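Local structure of homoserine kinase (Listeria monocytogenes, 3HUL) at residues 7-11 with 85-91; 17-22 with 122-126; 129-134 with 281-286. The protein probably catalyses the ATP-dependent phosphorylation of L-homoserine to O-phospho-L-homoserine, the fourth of five steps from L-aspartate to L-threonine. One frame throughout, in Å; residues are numbered along the deposited sequence.

Contact 1: residues 7-11 with 85-91; sequences VPATT and GLGSSSA. With SO4 (sulfate ion), chain C.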
loop_
_atom_site.group_PDB
_atom_site.type_symbol
_atom_site.label_atom_id
_atom_site.label_comp_id
_atom_site.label_asym_id
_atom_site.label_seq_id
_atom_site.Cartn_x
_atom_site.Cartn_y
_atom_site.Cartn_z
ATOM N N VAL A 7 24.659 -0.784 -13.086
ATOM C CA VAL A 7 23.549 -1.745 -13.015
ATOM C C VAL A 7 23.737 -2.573 -11.766
ATOM O O VAL A 7 24.841 -3.073 -11.537
ATOM C CB VAL A 7 23.524 -2.713 -14.226
ATOM C CG1 VAL A 7 22.299 -3.627 -14.160
ATOM C CG2 VAL A 7 23.575 -1.937 -15.581
ATOM N N PRO A 8 22.662 -2.728 -10.952
ATOM C CA PRO A 8 22.784 -3.472 -9.714
ATOM C C PRO A 8 22.620 -5.005 -9.824
ATOM O O PRO A 8 21.989 -5.519 -10.763
ATOM C CB PRO A 8 21.660 -2.889 -8.852
ATOM C CG PRO A 8 20.590 -2.533 -9.807
ATOM C CD PRO A 8 21.314 -2.139 -11.105
ATOM N N ALA A 9 23.208 -5.704 -8.850
ATOM C CA ALA A 9 22.980 -7.105 -8.605
ATOM C C ALA A 9 21.525 -7.323 -8.205
ATOM O O ALA A 9 20.854 -6.396 -7.734
ATOM C CB ALA A 9 23.889 -7.572 -7.496
ATOM N N THR A 10 21.048 -8.547 -8.391
ATOM C CA THR A 10 19.665 -8.922 -8.083
ATOM C C THR A 10 19.631 -10.349 -7.601
ATOM O O THR A 10 20.432 -11.190 -8.036
ATOM C CB THR A 10 18.745 -8.864 -9.348
ATOM O OG1 THR A 10 19.381 -9.584 -10.403
ATOM C CG2 THR A 10 18.493 -7.435 -9.807
ATOM N N THR A 11 18.699 -10.636 -6.701
ATOM C CA THR A 11 18.452 -12.006 -6.273
ATOM C C THR A 11 17.051 -12.362 -6.703
ATOM O O THR A 11 16.096 -11.660 -6.369
ATOM C CB THR A 11 18.613 -12.212 -4.745
ATOM O OG1 THR A 11 18.325 -13.575 -4.429
ATOM C CG2 THR A 11 17.680 -11.318 -3.924
ATOM N N GLY A 85 24.745 -16.455 -8.315
ATOM C CA GLY A 85 23.318 -16.379 -7.943
ATOM C C GLY A 85 22.857 -14.962 -7.598
ATOM O O GLY A 85 21.753 -14.771 -7.067
ATOM N N LEU A 86 23.705 -13.978 -7.896
ATOM C CA LEU A 86 23.423 -12.569 -7.621
ATOM C C LEU A 86 23.208 -11.714 -8.881
ATOM O O LEU A 86 23.310 -10.494 -8.834
ATOM C CB LEU A 86 24.490 -11.963 -6.709
ATOM C CG LEU A 86 24.567 -12.544 -5.299
ATOM C CD1 LEU A 86 25.889 -12.143 -4.627
ATOM C CD2 LEU A 86 23.359 -12.096 -4.434
ATOM N N GLY A 87 22.868 -12.356 -9.995
ATOM C CA GLY A 87 22.439 -11.639 -11.164
ATOM C C GLY A 87 23.563 -10.900 -11.870
ATOM O O GLY A 87 23.362 -9.790 -12.372
ATOM N N SER A 88 24.739 -11.529 -11.908
ATOM C CA SER A 88 25.887 -11.032 -12.652
ATOM C C SER A 88 25.594 -11.071 -14.139
ATOM O O SER A 88 25.744 -10.078 -14.870
ATOM C CB SER A 88 27.115 -11.921 -12.372
ATOM O OG SER A 88 28.280 -11.329 -12.925
ATOM N N SER A 89 25.173 -12.242 -14.592
ATOM C CA SER A 89 24.804 -12.406 -15.979
ATOM C C SER A 89 23.734 -11.382 -16.382
ATOM O O SER A 89 23.814 -10.734 -17.447
ATOM C CB SER A 89 24.323 -13.833 -16.192
ATOM O OG SER A 89 23.624 -13.937 -17.423
ATOM N N SER A 90 22.733 -11.214 -15.532
ATOM C CA SER A 90 21.603 -10.369 -15.914
ATOM C C SER A 90 21.998 -8.893 -15.887
ATOM O O SER A 90 21.489 -8.107 -16.671
ATOM C CB SER A 90 20.378 -10.649 -15.028
ATOM O OG SER A 90 20.108 -9.555 -14.137
ATOM N N ALA A 91 22.908 -8.523 -14.990
ATOM C CA ALA A 91 23.415 -7.148 -14.960
ATOM C C ALA A 91 24.180 -6.787 -16.254
ATOM O O ALA A 91 24.059 -5.636 -16.756
ATOM C CB ALA A 91 24.289 -6.896 -13.736
HETATM S S SO4 C . 24.127 -15.331 -11.810
HETATM O O1 SO4 C . 22.792 -14.987 -11.285
HETATM O O2 SO4 C . 24.459 -16.610 -11.201
HETATM O O3 SO4 C . 24.129 -15.475 -13.273
HETATM O O4 SO4 C . 25.089 -14.314 -11.461
HETATM O O HOH W 1 21.287 -8.090 -11.860
#

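Contact 2: residues 17-22 with 122-126; sequences GFDSCG and GHPDN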
loop_
_atom_site.group_PDB
_atom_site.type_symbol
_atom_site.label_atom_id
_atom_site.label_comp_id
_atom_site.label_asym_id
_atom_site.label_seq_id
_atom_site.Cartn_x
_atom_site.Cartn_y
_atom_site.Cartn_z
ATOM N N GLY A 17 8.408 -17.693 -5.448
ATOM C CA GLY A 17 8.229 -16.766 -6.582
ATOM C C GLY A 17 9.105 -17.094 -7.791
ATOM O O GLY A 17 9.771 -16.219 -8.362
ATOM N N PHE A 18 9.079 -18.371 -8.193
ATOM C CA PHE A 18 9.904 -18.878 -9.281
ATOM C C PHE A 18 9.672 -18.147 -10.593
ATOM O O PHE A 18 8.525 -18.014 -11.045
ATOM C CB PHE A 18 9.718 -20.393 -9.443
ATOM C CG PHE A 18 10.774 -21.030 -10.306
ATOM C CD1 PHE A 18 12.036 -21.346 -9.774
ATOM C CD2 PHE A 18 10.530 -21.280 -11.652
ATOM C CE1 PHE A 18 13.032 -21.930 -10.578
ATOM C CE2 PHE A 18 11.520 -21.852 -12.465
ATOM C CZ PHE A 18 12.768 -22.186 -11.927
ATOM N N ASP A 19 10.757 -17.659 -11.201
ATOM C CA ASP A 19 10.660 -16.849 -12.423
ATOM C C ASP A 19 9.696 -15.637 -12.272
ATOM O O ASP A 19 9.093 -15.160 -13.258
ATOM C CB ASP A 19 10.270 -17.703 -13.645
ATOM C CG ASP A 19 11.438 -18.524 -14.205
ATOM O OD1 ASP A 19 12.583 -18.442 -13.687
ATOM O OD2 ASP A 19 11.201 -19.260 -15.192
ATOM N N SER A 20 9.558 -15.140 -11.044
ATOM C CA SER A 20 8.581 -14.107 -10.778
ATOM C C SER A 20 9.081 -12.969 -9.892
ATOM O O SER A 20 9.006 -11.795 -10.284
ATOM C CB SER A 20 7.308 -14.723 -10.209
ATOM O OG SER A 20 6.374 -13.697 -9.922
ATOM N N CYS A 21 9.555 -13.305 -8.693
ATOM C CA CYS A 21 9.944 -12.289 -7.727
ATOM C C CYS A 21 11.467 -12.128 -7.653
ATOM O O CYS A 21 12.226 -13.116 -7.616
ATOM C CB CYS A 21 9.381 -12.633 -6.333
ATOM S SG CYS A 21 7.560 -12.777 -6.287
ATOM N N GLY A 22 11.902 -10.878 -7.594
ATOM C CA GLY A 22 13.313 -10.589 -7.488
ATOM C C GLY A 22 13.534 -9.212 -6.929
ATOM O O GLY A 22 12.616 -8.381 -6.910
ATOM N N GLY A 122 15.222 -15.285 -20.758
ATOM C CA GLY A 122 14.232 -16.343 -20.667
ATOM C C GLY A 122 13.355 -16.260 -19.421
ATOM O O GLY A 122 12.420 -17.051 -19.268
ATOM N N HIS A 123 13.663 -15.305 -18.535
ATOM C CA HIS A 123 12.864 -15.037 -17.318
ATOM C C HIS A 123 13.041 -13.582 -16.845
ATOM O O HIS A 123 14.078 -12.968 -17.091
ATOM C CB HIS A 123 13.215 -16.026 -16.195
ATOM C CG HIS A 123 14.667 -16.044 -15.830
ATOM N ND1 HIS A 123 15.137 -15.566 -14.620
ATOM C CD2 HIS A 123 15.749 -16.513 -16.494
ATOM C CE1 HIS A 123 16.451 -15.713 -14.569
ATOM N NE2 HIS A 123 16.848 -16.283 -15.697
ATOM N N PRO A 124 12.031 -13.034 -16.150
ATOM C CA PRO A 124 12.065 -11.616 -15.877
ATOM C C PRO A 124 12.635 -11.225 -14.505
ATOM O O PRO A 124 12.821 -10.038 -14.261
ATOM C CB PRO A 124 10.586 -11.228 -15.970
ATOM C CG PRO A 124 9.821 -12.467 -15.613
ATOM C CD PRO A 124 10.769 -13.642 -15.680
ATOM N N ASP A 125 12.937 -12.194 -13.640
ATOM C CA ASP A 125 13.073 -11.897 -12.206
ATOM C C ASP A 125 14.443 -11.429 -11.706
ATOM O O ASP A 125 14.551 -10.952 -10.572
ATOM C CB ASP A 125 12.435 -12.983 -11.320
ATOM C CG ASP A 125 12.942 -14.406 -11.623
ATOM O OD1 ASP A 125 13.228 -14.750 -12.793
ATOM O OD2 ASP A 125 13.022 -15.202 -10.662
ATOM N N ASN A 126 15.483 -11.552 -12.535
ATOM C CA ASN A 126 16.688 -10.751 -12.320
ATOM C C ASN A 126 16.581 -9.410 -13.026
ATOM O O ASN A 126 16.803 -8.377 -12.389
ATOM C CB ASN A 126 17.972 -11.459 -12.747
ATOM C CG ASN A 126 18.272 -12.683 -11.901
ATOM O OD1 ASN A 126 17.981 -13.799 -12.325
ATOM N ND2 ASN A 126 18.847 -12.482 -10.695
HETATM O O HOH W 2 13.832 -17.632 -11.214
#

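Contact 3: residues 129-134 with 281-286; sequences PAVLGN and VEGSGA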
loop_
_atom_site.group_PDB
_atom_site.type_symbol
_atom_site.label_atom_id
_atom_site.label_comp_id
_atom_site.label_asym_id
_atom_site.label_seq_id
_atom_site.Cartn_x
_atom_site.Cartn_y
_atom_site.Cartn_z
ATOM N N PRO A 129 14.016 -6.206 -11.790
ATOM C CA PRO A 129 14.596 -5.389 -10.704
ATOM C C PRO A 129 15.949 -4.727 -11.075
ATOM O O PRO A 129 16.256 -3.657 -10.549
ATOM C CB PRO A 129 14.738 -6.375 -9.522
ATOM C CG PRO A 129 14.516 -7.715 -10.062
ATOM C CD PRO A 129 13.828 -7.618 -11.398
ATOM N N ALA A 130 16.736 -5.324 -11.982
ATOM C CA ALA A 130 17.970 -4.666 -12.433
ATOM C C ALA A 130 17.652 -3.352 -13.148
ATOM O O ALA A 130 18.349 -2.360 -12.975
ATOM C CB ALA A 130 18.819 -5.599 -13.334
ATOM N N VAL A 131 16.577 -3.335 -13.922
ATOM C CA VAL A 131 16.137 -2.099 -14.566
ATOM C C VAL A 131 15.344 -1.179 -13.629
ATOM O O VAL A 131 15.533 0.014 -13.645
ATOM C CB VAL A 131 15.278 -2.401 -15.803
ATOM C CG1 VAL A 131 14.759 -1.082 -16.453
ATOM C CG2 VAL A 131 16.074 -3.208 -16.802
ATOM N N LEU A 132 14.457 -1.731 -12.807
ATOM C CA LEU A 132 13.426 -0.913 -12.136
ATOM C C LEU A 132 13.806 -0.564 -10.719
ATOM O O LEU A 132 13.334 0.424 -10.161
ATOM C CB LEU A 132 12.112 -1.653 -12.149
ATOM C CG LEU A 132 11.690 -1.992 -13.585
ATOM C CD1 LEU A 132 10.440 -2.798 -13.516
ATOM C CD2 LEU A 132 11.504 -0.695 -14.433
ATOM N N GLY A 133 14.695 -1.374 -10.153
ATOM C CA GLY A 133 15.147 -1.174 -8.798
ATOM C C GLY A 133 14.166 -1.831 -7.837
ATOM O O GLY A 133 13.038 -2.165 -8.193
ATOM N N ASN A 134 14.633 -2.010 -6.613
ATOM C CA ASN A 134 13.825 -2.517 -5.532
ATOM C C ASN A 134 13.283 -3.930 -5.776
ATOM O O ASN A 134 13.993 -4.792 -6.287
ATOM C CB ASN A 134 12.712 -1.504 -5.204
ATOM C CG ASN A 134 12.575 -1.290 -3.734
ATOM O OD1 ASN A 134 12.471 -2.256 -2.970
ATOM N ND2 ASN A 134 12.599 -0.032 -3.313
ATOM N N VAL A 281 18.946 -3.449 0.117
ATOM C CA VAL A 281 18.030 -3.307 -1.021
ATOM C C VAL A 281 18.452 -2.072 -1.795
ATOM O O VAL A 281 18.658 -1.020 -1.207
ATOM C CB VAL A 281 16.541 -3.193 -0.561
ATOM C CG1 VAL A 281 15.608 -2.865 -1.719
ATOM C CG2 VAL A 281 16.076 -4.505 0.173
ATOM N N GLU A 282 18.619 -2.205 -3.109
ATOM C CA GLU A 282 18.934 -1.056 -3.956
ATOM C C GLU A 282 17.641 -0.563 -4.637
ATOM O O GLU A 282 17.005 -1.290 -5.410
ATOM C CB GLU A 282 20.055 -1.408 -4.970
ATOM C CG GLU A 282 20.311 -0.369 -6.073
ATOM C CD GLU A 282 20.602 1.029 -5.524
ATOM O OE1 GLU A 282 21.668 1.227 -4.901
ATOM O OE2 GLU A 282 19.767 1.939 -5.723
ATOM N N GLY A 283 17.262 0.667 -4.317
ATOM C CA GLY A 283 16.027 1.264 -4.782
ATOM C C GLY A 283 16.035 1.703 -6.230
ATOM O O GLY A 283 14.977 1.771 -6.845
ATOM N N SER A 284 17.220 2.000 -6.780
ATOM C CA SER A 284 17.320 2.524 -8.146
ATOM C C SER A 284 17.716 1.425 -9.106
ATOM O O SER A 284 18.607 0.638 -8.820
ATOM C CB SER A 284 18.384 3.615 -8.223
ATOM O OG SER A 284 18.220 4.556 -7.176
ATOM N N GLY A 285 17.074 1.376 -10.259
ATOM C CA GLY A 285 17.505 0.446 -11.265
ATOM C C GLY A 285 18.703 1.000 -12.024
ATOM O O GLY A 285 19.299 2.005 -11.631
ATOM N N ALA A 286 19.040 0.331 -13.121
ATOM C CA ALA A 286 20.150 0.712 -13.974
ATOM C C ALA A 286 20.128 2.211 -14.300
ATOM O O ALA A 286 19.090 2.765 -14.660
ATOM C CB ALA A 286 20.106 -0.112 -15.245
#

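Contact 1: residues 7-11 with 85-91
Val7 and Ala91 meet methyl to methyl at one end of the contact, Val7 CG1 lying 3.9 Å from Ala91 CB. CG1 stands anti to the Val7 backbone N (chi1 -176°), which carries it over the first turn of helix 88-103. Two residues on, the methyl of Ala9 faces the carbonyl of Leu86, its CB 3.3 Å from Leu86 O. That same oxygen takes the direct bond between the segments, Thr10 N to Leu86 O at 3.0 Å, with the donor 54° out of the carbonyl plane.

The hydroxyls of Thr10 and Ser90 turn to the same water between strand and helix. The water oxygen accepts from Thr10 OG1 (2.8 Å) and Ser90 OG, and donates to Pro8 O and to Gly87 O (2.7 Å), so four bonds fix it; Thr10 OG1 is also bonded to Asn126 ND2. On the side of the loop turned from the strand, the amides of Gly85, Gly87 and Ser88 hold a sulfate, probably from the crystallisation liquor, with Ser88 N 2.8 Å from sulfate O4. A glycine-rich loop whose amides and helix N-terminus cradle an anion is characteristic of the GHMP-kinase phosphate-binding loop, consistent with its predicted role in ATP binding.

Contact 2: residues 17-22 with 122-126
Asp125, in the loop between helices 110-121 and 127-132 of the GHMP-kinase fold, lays its carboxylate against the main chain of Asp19. Its CB lies against the backbone of Ser20, 3.6 Å from Ser20 N. A chi1 of 54° sets CG between the Asp125 backbone N and carbonyl carbon and brings it over the main chain of Asp19, with Asp125 CG 3.4 Å from Asp19 CA.

The two oxygens then part. OD1 accepts from His123 ND1 at 2.8 Å, a fairly straight His-carboxylate hydrogen bond (164°) lying close to the imidazole plane, on the syn side of OD1 but tilted out of the carboxylate plane; this ties the ring's rotation to the carboxylate. OD2 takes a 2.6 Å bond from a water and a weak one from Asn13 N. The water also donates to Asp19 OD1, and so joins two carboxylates whose OD1 atoms are only 3.9 Å apart, probably easing their repulsion.

Asp19 completes the encounter: its carboxylate rests beside the CB of His123, OD1 3.5 Å from that carbon, with carboxylate and ring turned nearly parallel although the side chains cross at about a right angle. Asp19 OD1 also sits over one face of the Phe18 ring, near its rim; that ring meets Phe181 of the second subunit, placing the contact by the subunit interface. Further along, Gly22 CA points a hydrogen almost straight at Asp125 O, 3.3 Å away, with an angle of 173° at the hydrogen.

Contact 3: residues 129-134 with 281-286
The carboxamide of Asn134 turns one face to the 281-286 loop. Val281 CG1 lies over that face near OD1, 3.4 Å from Asn134 OD1, while Gly283 CA, on the same side, is displaced beyond ND2, 3.9 Å from Asn134 ND2. Val281 presents this methyl because its CG1 stands anti to the backbone N (chi1 173°). The amide is held in turn by a bond from Phe152 N to Asn134 OD1.

Peptide groups supply the other flat surfaces. Ala286 N meets Ala130 O at 2.8 Å in the plane of that carbonyl, while the CB of Ala286 also leans on the same oxygen. At the other end Asn134 N bonds to Glu282 O, again in the carbonyl plane and at 2.8 Å, so the two segments are pinned at both ends. Between these bonds glycine meets glycine: Gly133 and Gly285 let the main chains come within 3.8 Å, CA to CA. Gly285 CA directs a hydrogen at Val131 O, 3.1 Å away, one of the carbonyls at the end of the helix.

Glu282 turns back on its own loop, where OE2 accepts from Ser284 N at 2.8 Å with its anti lone pair; its OE1 is bonded to Tyr28 OH. Arg149 stitches the segments further, with NE bonded to Leu132 O and NH2 to Gly283 O. A helix stopped by a glycine of positive phi, its last carbonyls met by a loop, here joins helix 127-132 to the crossing from strand 275-280 of the four-stranded sheet back to strand 287-290 of the larger one, as fits the two-part GHMP-kinase fold.

How the contacts relate
Contact 1 is the innermost, close to the centre of the chain; contact 2 is also buried but borders the second subunit, and contact 3 is only partly buried. Strands 3-12 and 21-25, neighbours in the larger sheet, carry one side of contacts 1 and 2, and Asn126 bridges the two by its bond to Thr10. Helix 127-132, which supplies contact 3, follows directly on the loop of contact 2 and packs Ala130 and Pro129 on Thr10. Chemistry changes with place: main-chain amides round an anion and a four-bonded water in contact 1, carboxylates, a histidine and a water in contact 2, and backbone pairing through glycines in contact 3.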